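Local coordinates for calcium-regulated actin-bundling protein (Dictyostelium discoideum, PDB 4X3N), which bundles actin filaments under the control of calcium and may contribute to the structure and reorganisation of filopodia and pseudopodia during cell movement, at residues N51-W54 against A55-S58; M129-A132 against L133-K136; A189-E192 against V193-R196; K204-L207 against T208-K212. All blocks are in the same frame, centred on the assembly; numbering follows the deposited sequence.

All four contacts are local, made within a helix or at its end. Interactions 1 and 3 are partly buried, at the end of helix 42-57 and within helix 181-211; interactions 2 and 4 lie at the surface. Interactions 3 and 4 share helix 181-211, their centres about 23 Å apart, and both use acid-base pairs, woven into a network in 189-196 and spaced more loosely in 204-212. Interaction 1 instead relies on an aromatic face and a distorted backbone. Interaction 2 caps the start of helix 132-143, which leads to the calcium loop, and its centre lies about 44 Å from that of interaction 4.

Interaction 1: residues N51-W54 against A55-S58; sequences NAYW and AEVS
Ser-58 lays its CB over one face of the Trp-54 indole, four residues back along the chain. The methylene sits 18° off the normal of the six-membered ring, a CH-pi contact in which Ser-58 CB comes within 3.5 Å of Trp-54 CE2. With CG opposite the backbone N (chi1 -165°), the indole swings forward to pass beneath the serine, while Ser-58 N bonds to Trp-54 O at 3.1 Å. An alanine in place of Trp-54 is likely to leave the Ser-58 methylene without its aromatic floor and Trp-277, whose ring meets the indole, without its partner.

The buried side of the turn is that of Tyr-53, which packs against Phe-49 and Phe-164. Its O takes Val-57 N at 2.8 Å and, weakly, Glu-56 N, and Tyr-53 CB lies 4.1 Å from Val-57 CG1. Looser is the side of Ala-55, which is exposed. Next to it Glu-56 bends back and brings OE1 to the edge of the tyrosine ring, 3.8 Å from Tyr-53 CD1.

Glu-56 OE1 also lies 3.2 Å from Tyr-53 O, two acceptors side by side; Arg-173, salt-bridged to this carboxylate oxygen and bonded to Ala-52 O, would probably offset the crowding of a carboxylate against a carbonyl oxygen where the helix kinks.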
loop_
_atom_site.group_PDB
_atom_site.type_symbol
_atom_site.label_atom_id
_atom_site.label_comp_id
_atom_site.label_asym_id
_atom_site.label_seq_id
_atom_site.Cartn_x
_atom_site.Cartn_y
_atom_site.Cartn_z
ATOM N N ASN A 51 9.036 -19.165 -22.452
ATOM C CA ASN A 51 8.310 -20.174 -23.208
ATOM C C ASN A 51 7.556 -19.624 -24.404
ATOM O O ASN A 51 7.504 -20.277 -25.413
ATOM C CB ASN A 51 7.271 -20.885 -22.355
ATOM C CG ASN A 51 7.898 -21.923 -21.437
ATOM O OD1 ASN A 51 8.998 -22.393 -21.684
ATOM N ND2 ASN A 51 7.185 -22.286 -20.395
ATOM N N ALA A 52 6.913 -18.475 -24.250
ATOM C CA ALA A 52 6.069 -17.945 -25.289
ATOM C C ALA A 52 6.931 -17.395 -26.457
ATOM O O ALA A 52 6.581 -17.507 -27.629
ATOM C CB ALA A 52 5.182 -16.842 -24.758
ATOM N N TYR A 53 8.053 -16.809 -26.121
ATOM C CA TYR A 53 8.808 -16.090 -27.114
ATOM C C TYR A 53 10.176 -16.729 -27.366
ATOM O O TYR A 53 11.102 -16.068 -27.855
ATOM C CB TYR A 53 8.954 -14.644 -26.668
ATOM C CG TYR A 53 7.737 -13.822 -26.878
ATOM C CD1 TYR A 53 7.360 -13.406 -28.144
ATOM C CD2 TYR A 53 6.924 -13.469 -25.791
ATOM C CE1 TYR A 53 6.197 -12.673 -28.316
ATOM C CE2 TYR A 53 5.793 -12.706 -25.935
ATOM C CZ TYR A 53 5.410 -12.303 -27.202
ATOM O OH TYR A 53 4.224 -11.623 -27.356
ATOM N N TRP A 54 10.327 -18.009 -27.055
ATOM C CA TRP A 54 11.642 -18.638 -27.136
ATOM C C TRP A 54 12.276 -18.469 -28.558
ATOM O O TRP A 54 13.484 -18.216 -28.676
ATOM C CB TRP A 54 11.550 -20.149 -26.731
ATOM C CG TRP A 54 12.882 -20.730 -26.462
ATOM C CD1 TRP A 54 13.550 -21.681 -27.218
ATOM C CD2 TRP A 54 13.755 -20.376 -25.402
ATOM N NE1 TRP A 54 14.776 -21.905 -26.682
ATOM C CE2 TRP A 54 14.924 -21.127 -25.557
ATOM C CE3 TRP A 54 13.683 -19.447 -24.361
ATOM C CZ2 TRP A 54 15.995 -21.014 -24.688
ATOM C CZ3 TRP A 54 14.749 -19.345 -23.482
ATOM C CH2 TRP A 54 15.883 -20.116 -23.640
ATOM N N ALA A 55 11.461 -18.555 -29.608
ATOM C CA ALA A 55 11.989 -18.541 -30.977
ATOM C C ALA A 55 12.638 -17.208 -31.196
ATOM O O ALA A 55 13.674 -17.135 -31.831
ATOM C CB ALA A 55 10.913 -18.774 -32.014
ATOM N N GLU A 56 12.062 -16.171 -30.619
ATOM C CA GLU A 56 12.543 -14.826 -30.816
ATOM C C GLU A 56 13.524 -14.324 -29.819
ATOM O O GLU A 56 14.262 -13.380 -30.104
ATOM C CB GLU A 56 11.349 -13.868 -30.776
ATOM C CG GLU A 56 10.295 -14.054 -31.858
ATOM C CD GLU A 56 9.287 -15.134 -31.546
ATOM O OE1 GLU A 56 9.267 -15.712 -30.432
ATOM O OE2 GLU A 56 8.445 -15.357 -32.427
ATOM N N VAL A 57 13.499 -14.850 -28.584
ATOM C CA VAL A 57 14.216 -14.164 -27.484
ATOM C C VAL A 57 15.277 -14.988 -26.795
ATOM O O VAL A 57 16.000 -14.450 -25.967
ATOM C CB VAL A 57 13.230 -13.557 -26.412
ATOM C CG1 VAL A 57 12.823 -14.562 -25.370
ATOM C CG2 VAL A 57 13.823 -12.304 -25.769
ATOM N N SER A 58 15.438 -16.242 -27.225
ATOM C CA SER A 58 16.288 -17.198 -26.530
ATOM C C SER A 58 17.696 -16.673 -26.244
ATOM O O SER A 58 18.312 -16.995 -25.205
ATOM C CB SER A 58 16.388 -18.527 -27.347
ATOM O OG SER A 58 17.108 -18.359 -28.562
#

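Interaction 2: residues M129-A132 against L133-K136; sequences MLTA and LKRK
A first torsion of -173° sends the Arg-135 side chain out with CG opposite its own backbone N, and bends at chi2 and chi3 then fold it back over Leu-130. The two side chains meet at about a right angle: Leu-130 CD1 stands over one face of the guanidinium, offset toward its rim, 3.5 Å from Arg-135 NH2. At Thr-131 the hydroxyl sits between the backbone N and the carbonyl carbon (chi1 67°), which turns it toward the first turn of the helix.

Thr-131 is the N-cap of helix 132-143. Lys-134 N donates to Thr-131 OG1 at 3.1 Å with a nearly straight angle of 169°, and the aliphatic Lys-134 CG presses on the same oxygen, also at 3.1 Å. One residue further, Arg-135 N reaches Thr-131 O at 2.8 Å, and Lys-136 N continues the pattern to Ala-132 O.

Polar ends are engaged beyond the turn. Arg-135 NH2 bonds to Gln-128 O, and Lys-136 NZ pairs with Asp-97 and also bonds to a bound citrate. Leu-133 packs on Leu-133 of a neighbouring subunit.

Threonine thus satisfies an N-H at the open start of the helix entering the calcium-binding loop, a helix-loop-helix consistent with an EF-hand, while leucine gives the buried arginine an apolar wall over one face and Gln-128 O takes one of its N-H groups.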
loop_
_atom_site.group_PDB
_atom_site.type_symbol
_atom_site.label_atom_id
_atom_site.label_comp_id
_atom_site.label_asym_id
_atom_site.label_seq_id
_atom_site.Cartn_x
_atom_site.Cartn_y
_atom_site.Cartn_z
ATOM N N MET A 129 17.783 5.200 -20.488
ATOM C CA MET A 129 17.858 6.106 -19.353
ATOM C C MET A 129 16.733 7.116 -19.548
ATOM O O MET A 129 16.465 7.538 -20.663
ATOM C CB MET A 129 19.224 6.817 -19.291
ATOM C CG MET A 129 19.473 7.538 -17.980
ATOM S SD MET A 129 19.952 6.405 -16.648
ATOM C CE MET A 129 18.546 6.356 -15.502
ATOM N N LEU A 130 16.074 7.495 -18.470
ATOM C CA LEU A 130 15.039 8.493 -18.552
ATOM C C LEU A 130 14.992 9.271 -17.283
ATOM O O LEU A 130 15.258 8.708 -16.203
ATOM C CB LEU A 130 13.689 7.812 -18.705
ATOM C CG LEU A 130 13.352 7.028 -19.936
ATOM C CD1 LEU A 130 11.984 6.437 -19.683
ATOM C CD2 LEU A 130 13.342 7.946 -21.159
ATOM N N THR A 131 14.589 10.540 -17.366
ATOM C CA THR A 131 14.316 11.273 -16.117
ATOM C C THR A 131 13.162 10.611 -15.350
ATOM O O THR A 131 12.366 9.851 -15.908
ATOM C CB THR A 131 13.885 12.710 -16.350
ATOM O OG1 THR A 131 12.619 12.696 -16.987
ATOM C CG2 THR A 131 14.855 13.435 -17.257
ATOM N N ALA A 132 13.036 10.972 -14.079
ATOM C CA ALA A 132 12.020 10.422 -13.227
ATOM C C ALA A 132 10.653 10.647 -13.801
ATOM O O ALA A 132 9.796 9.761 -13.766
ATOM C CB ALA A 132 12.103 11.054 -11.856
ATOM N N LEU A 133 10.457 11.859 -14.287
ATOM C CA LEU A 133 9.225 12.285 -14.862
ATOM C C LEU A 133 8.866 11.438 -16.086
ATOM O O LEU A 133 7.723 10.975 -16.217
ATOM C CB LEU A 133 9.339 13.769 -15.295
ATOM C CG LEU A 133 8.092 14.287 -16.020
ATOM C CD1 LEU A 133 7.176 14.782 -14.912
ATOM C CD2 LEU A 133 8.328 15.369 -17.100
ATOM N N LYS A 134 9.807 11.321 -17.025
ATOM C CA LYS A 134 9.584 10.556 -18.256
ATOM C C LYS A 134 9.358 9.064 -17.941
ATOM O O LYS A 134 8.537 8.394 -18.537
ATOM C CB LYS A 134 10.801 10.658 -19.154
ATOM C CG LYS A 134 11.120 12.060 -19.580
ATOM C CD LYS A 134 10.181 12.526 -20.657
ATOM C CE LYS A 134 11.000 13.350 -21.644
ATOM N NZ LYS A 134 10.159 13.990 -22.684
ATOM N N ARG A 135 10.131 8.568 -16.999
ATOM C CA ARG A 135 9.979 7.199 -16.545
ATOM C C ARG A 135 8.527 6.945 -16.115
ATOM O O ARG A 135 7.922 6.045 -16.605
ATOM C CB ARG A 135 10.891 6.912 -15.361
ATOM C CG ARG A 135 10.941 5.470 -14.921
ATOM C CD ARG A 135 12.297 4.932 -15.244
ATOM N NE ARG A 135 12.301 4.300 -16.524
ATOM C CZ ARG A 135 13.389 3.999 -17.230
ATOM N NH1 ARG A 135 14.623 4.282 -16.808
ATOM N NH2 ARG A 135 13.213 3.384 -18.385
ATOM N N LYS A 136 7.981 7.725 -15.196
ATOM C CA LYS A 136 6.637 7.413 -14.659
ATOM C C LYS A 136 5.582 7.528 -15.707
ATOM O O LYS A 136 4.656 6.761 -15.766
ATOM C CB LYS A 136 6.282 8.294 -13.450
ATOM C CG LYS A 136 6.986 7.824 -12.208
ATOM C CD LYS A 136 6.240 8.281 -11.005
ATOM C CE LYS A 136 6.847 7.664 -9.775
ATOM N NZ LYS A 136 6.112 8.188 -8.624
#

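Interaction 3: residues A189-E192 against V193-R196; sequences ALEE and VNKR
Ala-189 O receives Val-193 N at 3.1 Å, the first of four consecutive backbone bonds that each join a carbonyl to the amide four residues on. Leu-190 follows, its O taking Asn-194 N while its side chain turns to Met-279 and Lys-286 on helix 273-290.

Glu-191 curls round at chi2 to meet Asn-194 at about a right angle. The bond from Asn-194 ND2 to Glu-191 OE1 is 3.0 Å long and almost straight at 176°; the oxygen lies in the amide plane but is approached from above its own carboxylate plane. Asn-194 OD1 is bonded in turn to Lys-286 NZ, which would fix the amide's flip.

Glu-192 leaves with chi1 169° and bends so that its carboxylate serves two bases. Its OE2 receives Arg-196 NE in the guanidinium plane at a very short 2.5 Å, with Arg-196 NH2 bonding more weakly, whereas Lys-195 NZ makes a long salt bridge at 3.6 Å to Glu-192 OE2. A glutamine in place of Glu-192 would probably leave Lys-195 and Arg-196 without the negative charge they share here.

Acid-base pairs three and four residues apart form a salt-bridge network on one flank of helix 181-211, while Val-193 packs on Leu-241 and Ala-244 of helix 232-255, as in a helical bundle.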
loop_
_atom_site.group_PDB
_atom_site.type_symbol
_atom_site.label_atom_id
_atom_site.label_comp_id
_atom_site.label_asym_id
_atom_site.label_seq_id
_atom_site.Cartn_x
_atom_site.Cartn_y
_atom_site.Cartn_z
ATOM N N ALA A 189 11.296 -29.049 -7.019
ATOM C CA ALA A 189 12.530 -29.560 -6.479
ATOM C C ALA A 189 13.593 -28.460 -6.335
ATOM O O ALA A 189 14.364 -28.398 -5.368
ATOM C CB ALA A 189 13.053 -30.678 -7.367
ATOM N N LEU A 190 13.675 -27.603 -7.337
ATOM C CA LEU A 190 14.525 -26.412 -7.216
ATOM C C LEU A 190 14.099 -25.504 -6.041
ATOM O O LEU A 190 14.940 -25.032 -5.308
ATOM C CB LEU A 190 14.595 -25.666 -8.542
ATOM C CG LEU A 190 15.522 -26.307 -9.597
ATOM C CD1 LEU A 190 15.238 -25.846 -11.008
ATOM C CD2 LEU A 190 16.977 -26.138 -9.258
ATOM N N GLU A 191 12.804 -25.322 -5.804
ATOM C CA GLU A 191 12.372 -24.494 -4.711
ATOM C C GLU A 191 12.758 -25.174 -3.390
ATOM O O GLU A 191 13.097 -24.522 -2.415
ATOM C CB GLU A 191 10.865 -24.175 -4.764
ATOM C CG GLU A 191 10.373 -23.429 -3.537
ATOM C CD GLU A 191 11.194 -22.151 -3.202
ATOM O OE1 GLU A 191 11.789 -21.534 -4.140
ATOM O OE2 GLU A 191 11.260 -21.767 -1.993
ATOM N N GLU A 192 12.714 -26.486 -3.348
ATOM C CA GLU A 192 13.168 -27.168 -2.153
ATOM C C GLU A 192 14.710 -26.948 -1.924
ATOM O O GLU A 192 15.153 -26.873 -0.810
ATOM C CB GLU A 192 12.770 -28.636 -2.267
ATOM C CG GLU A 192 13.393 -29.559 -1.241
ATOM C CD GLU A 192 12.950 -29.282 0.167
ATOM O OE1 GLU A 192 11.857 -28.748 0.313
ATOM O OE2 GLU A 192 13.721 -29.585 1.105
ATOM N N VAL A 193 15.528 -26.823 -2.961
ATOM C CA VAL A 193 16.887 -26.402 -2.735
ATOM C C VAL A 193 16.923 -25.028 -2.065
ATOM O O VAL A 193 17.723 -24.810 -1.159
ATOM C CB VAL A 193 17.720 -26.365 -4.016
ATOM C CG1 VAL A 193 19.100 -25.808 -3.755
ATOM C CG2 VAL A 193 17.807 -27.725 -4.686
ATOM N N ASN A 194 16.098 -24.068 -2.521
ATOM C CA ASN A 194 16.065 -22.786 -1.853
ATOM C C ASN A 194 15.726 -22.952 -0.380
ATOM O O ASN A 194 16.365 -22.348 0.504
ATOM C CB ASN A 194 15.081 -21.848 -2.491
ATOM C CG ASN A 194 15.576 -21.403 -3.860
ATOM O OD1 ASN A 194 16.767 -21.322 -4.077
ATOM N ND2 ASN A 194 14.670 -21.165 -4.769
ATOM N N LYS A 195 14.745 -23.786 -0.099
ATOM C CA LYS A 195 14.391 -23.944 1.288
ATOM C C LYS A 195 15.593 -24.497 2.072
ATOM O O LYS A 195 15.827 -24.089 3.158
ATOM C CB LYS A 195 13.157 -24.819 1.348
ATOM C CG LYS A 195 12.581 -25.010 2.723
ATOM C CD LYS A 195 11.189 -25.702 2.711
ATOM C CE LYS A 195 11.207 -27.240 2.875
ATOM N NZ LYS A 195 12.108 -27.877 3.896
ATOM N N ARG A 196 16.327 -25.462 1.550
ATOM C CA ARG A 196 17.482 -26.010 2.282
ATOM C C ARG A 196 18.648 -25.006 2.395
ATOM O O ARG A 196 19.346 -24.980 3.376
ATOM C CB ARG A 196 17.946 -27.263 1.610
ATOM C CG ARG A 196 16.949 -28.428 1.609
ATOM C CD ARG A 196 16.481 -28.730 3.050
ATOM N NE ARG A 196 15.344 -29.630 3.007
ATOM C CZ ARG A 196 15.039 -30.591 3.903
ATOM N NH1 ARG A 196 15.766 -30.804 5.002
ATOM N NH2 ARG A 196 13.963 -31.349 3.689
#

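Interaction 4: residues K204-L207 against T208-K212; sequences KARL and TEESK
From Lys-204 to Leu-207 each carbonyl bonds to the amide four residues on, from Thr-208 N at 2.8 Å to Ser-211 N at 2.7 Å, in the closing turns of helix 181-211. Thr-208 adds a second grip on Lys-204 O: its OG1, turned opposite the carbonyl carbon (chi1 -63°), donates at 2.9 Å from above the carbonyl plane, so this one oxygen holds both donors of the threonine.

Arg-206 and Glu-210 form the salt bridge of this contact. Their planes are 54° apart, and Arg-206 NH1 faces Glu-210 OE2 at 3.3 Å. Closer still are the methylene atoms of the arginine, with Arg-206 CD 3.1 Å from Glu-210 OE1. Arg-206 NH2 pairs with Glu-203, so the guanidinium is shared between two acids, whose negative charges it would probably offset in part.

On another side, a water donates to both Ala-205 O and Glu-209 OE1, tying the exposed glutamate to the backbone. Glu-209 OE1 also salt-bridges Lys-212 NZ at 3.4 Å.

The inner side of the turn belongs to helix 220-227, where Leu-207 packs on Met-224, Lys-204 and Thr-208 on Leu-225, and Glu-210 on Ala-221, while Glu-209 touches Glu-29 of a neighbouring subunit.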
loop_
_atom_site.group_PDB
_atom_site.type_symbol
_atom_site.label_atom_id
_atom_site.label_comp_id
_atom_site.label_asym_id
_atom_site.label_seq_id
_atom_site.Cartn_x
_atom_site.Cartn_y
_atom_site.Cartn_z
ATOM N N LYS A 204 24.071 -21.052 9.880
ATOM C CA LYS A 204 25.374 -20.446 9.807
ATOM C C LYS A 204 25.351 -19.107 10.515
ATOM O O LYS A 204 26.200 -18.843 11.355
ATOM C CB LYS A 204 25.720 -20.236 8.356
ATOM C CG LYS A 204 27.133 -20.560 8.046
ATOM C CD LYS A 204 27.518 -20.111 6.646
ATOM C CE LYS A 204 28.154 -21.278 5.965
ATOM N NZ LYS A 204 28.546 -20.852 4.602
ATOM N N ALA A 205 24.360 -18.269 10.190
ATOM C CA ALA A 205 24.246 -16.950 10.769
ATOM C C ALA A 205 23.863 -16.936 12.226
ATOM O O ALA A 205 24.255 -16.017 12.964
ATOM C CB ALA A 205 23.303 -16.078 9.988
ATOM N N ARG A 206 23.104 -17.936 12.640
ATOM C CA ARG A 206 22.815 -18.114 14.034
ATOM C C ARG A 206 24.137 -18.317 14.752
ATOM O O ARG A 206 24.452 -17.601 15.700
ATOM C CB ARG A 206 21.944 -19.361 14.291
ATOM C CG ARG A 206 21.054 -19.245 15.525
ATOM C CD ARG A 206 21.046 -20.474 16.456
ATOM N NE ARG A 206 21.527 -21.728 15.905
ATOM C CZ ARG A 206 22.207 -22.658 16.584
ATOM N NH1 ARG A 206 22.492 -22.532 17.849
ATOM N NH2 ARG A 206 22.619 -23.745 15.994
ATOM N N LEU A 207 24.881 -19.315 14.313
ATOM C CA LEU A 207 26.148 -19.649 14.934
ATOM C C LEU A 207 27.169 -18.502 14.892
ATOM O O LEU A 207 27.891 -18.266 15.860
ATOM C CB LEU A 207 26.754 -20.864 14.265
ATOM C CG LEU A 207 25.928 -22.129 14.351
ATOM C CD1 LEU A 207 26.622 -23.223 13.563
ATOM C CD2 LEU A 207 25.672 -22.531 15.799
ATOM N N THR A 208 27.223 -17.800 13.776
ATOM C CA THR A 208 28.101 -16.668 13.643
ATOM C C THR A 208 27.840 -15.695 14.751
ATOM O O THR A 208 28.776 -15.270 15.401
ATOM C CB THR A 208 27.932 -15.987 12.298
ATOM O OG1 THR A 208 28.310 -16.912 11.293
ATOM C CG2 THR A 208 28.817 -14.750 12.159
ATOM N N GLU A 209 26.577 -15.337 14.970
ATOM C CA GLU A 209 26.238 -14.287 15.949
ATOM C C GLU A 209 26.415 -14.759 17.392
ATOM O O GLU A 209 26.578 -13.932 18.298
ATOM C CB GLU A 209 24.832 -13.701 15.725
ATOM C CG GLU A 209 24.761 -12.192 15.971
ATOM C CD GLU A 209 25.389 -11.329 14.846
ATOM O OE1 GLU A 209 26.101 -11.844 13.938
ATOM O OE2 GLU A 209 25.174 -10.095 14.860
ATOM N N GLU A 210 26.411 -16.069 17.605
ATOM C CA GLU A 210 26.756 -16.603 18.913
ATOM C C GLU A 210 28.246 -16.698 19.089
ATOM O O GLU A 210 28.744 -16.443 20.171
ATOM C CB GLU A 210 26.105 -17.949 19.132
ATOM C CG GLU A 210 24.630 -17.764 19.456
ATOM C CD GLU A 210 23.779 -18.952 19.057
ATOM O OE1 GLU A 210 22.679 -18.718 18.482
ATOM O OE2 GLU A 210 24.224 -20.103 19.306
ATOM N N SER A 211 28.946 -17.084 18.025
ATOM C CA SER A 211 30.420 -16.966 17.931
ATOM C C SER A 211 30.979 -15.739 18.668
ATOM O O SER A 211 32.037 -15.784 19.254
ATOM C CB SER A 211 30.845 -16.833 16.461
ATOM O OG SER A 211 31.918 -17.683 16.177
ATOM N N LYS A 212 30.263 -14.628 18.586
ATOM C CA LYS A 212 30.661 -13.393 19.233
ATOM C C LYS A 212 30.145 -13.339 20.669
ATOM O O LYS A 212 29.869 -12.257 21.208
ATOM C CB LYS A 212 30.154 -12.189 18.429
ATOM C CG LYS A 212 30.935 -11.913 17.137
ATOM C CD LYS A 212 30.292 -12.504 15.883
ATOM C CE LYS A 212 29.561 -11.490 15.019
ATOM N NZ LYS A 212 28.689 -10.666 15.880
HETATM O O HOH W 1 25.074 -13.441 11.887
#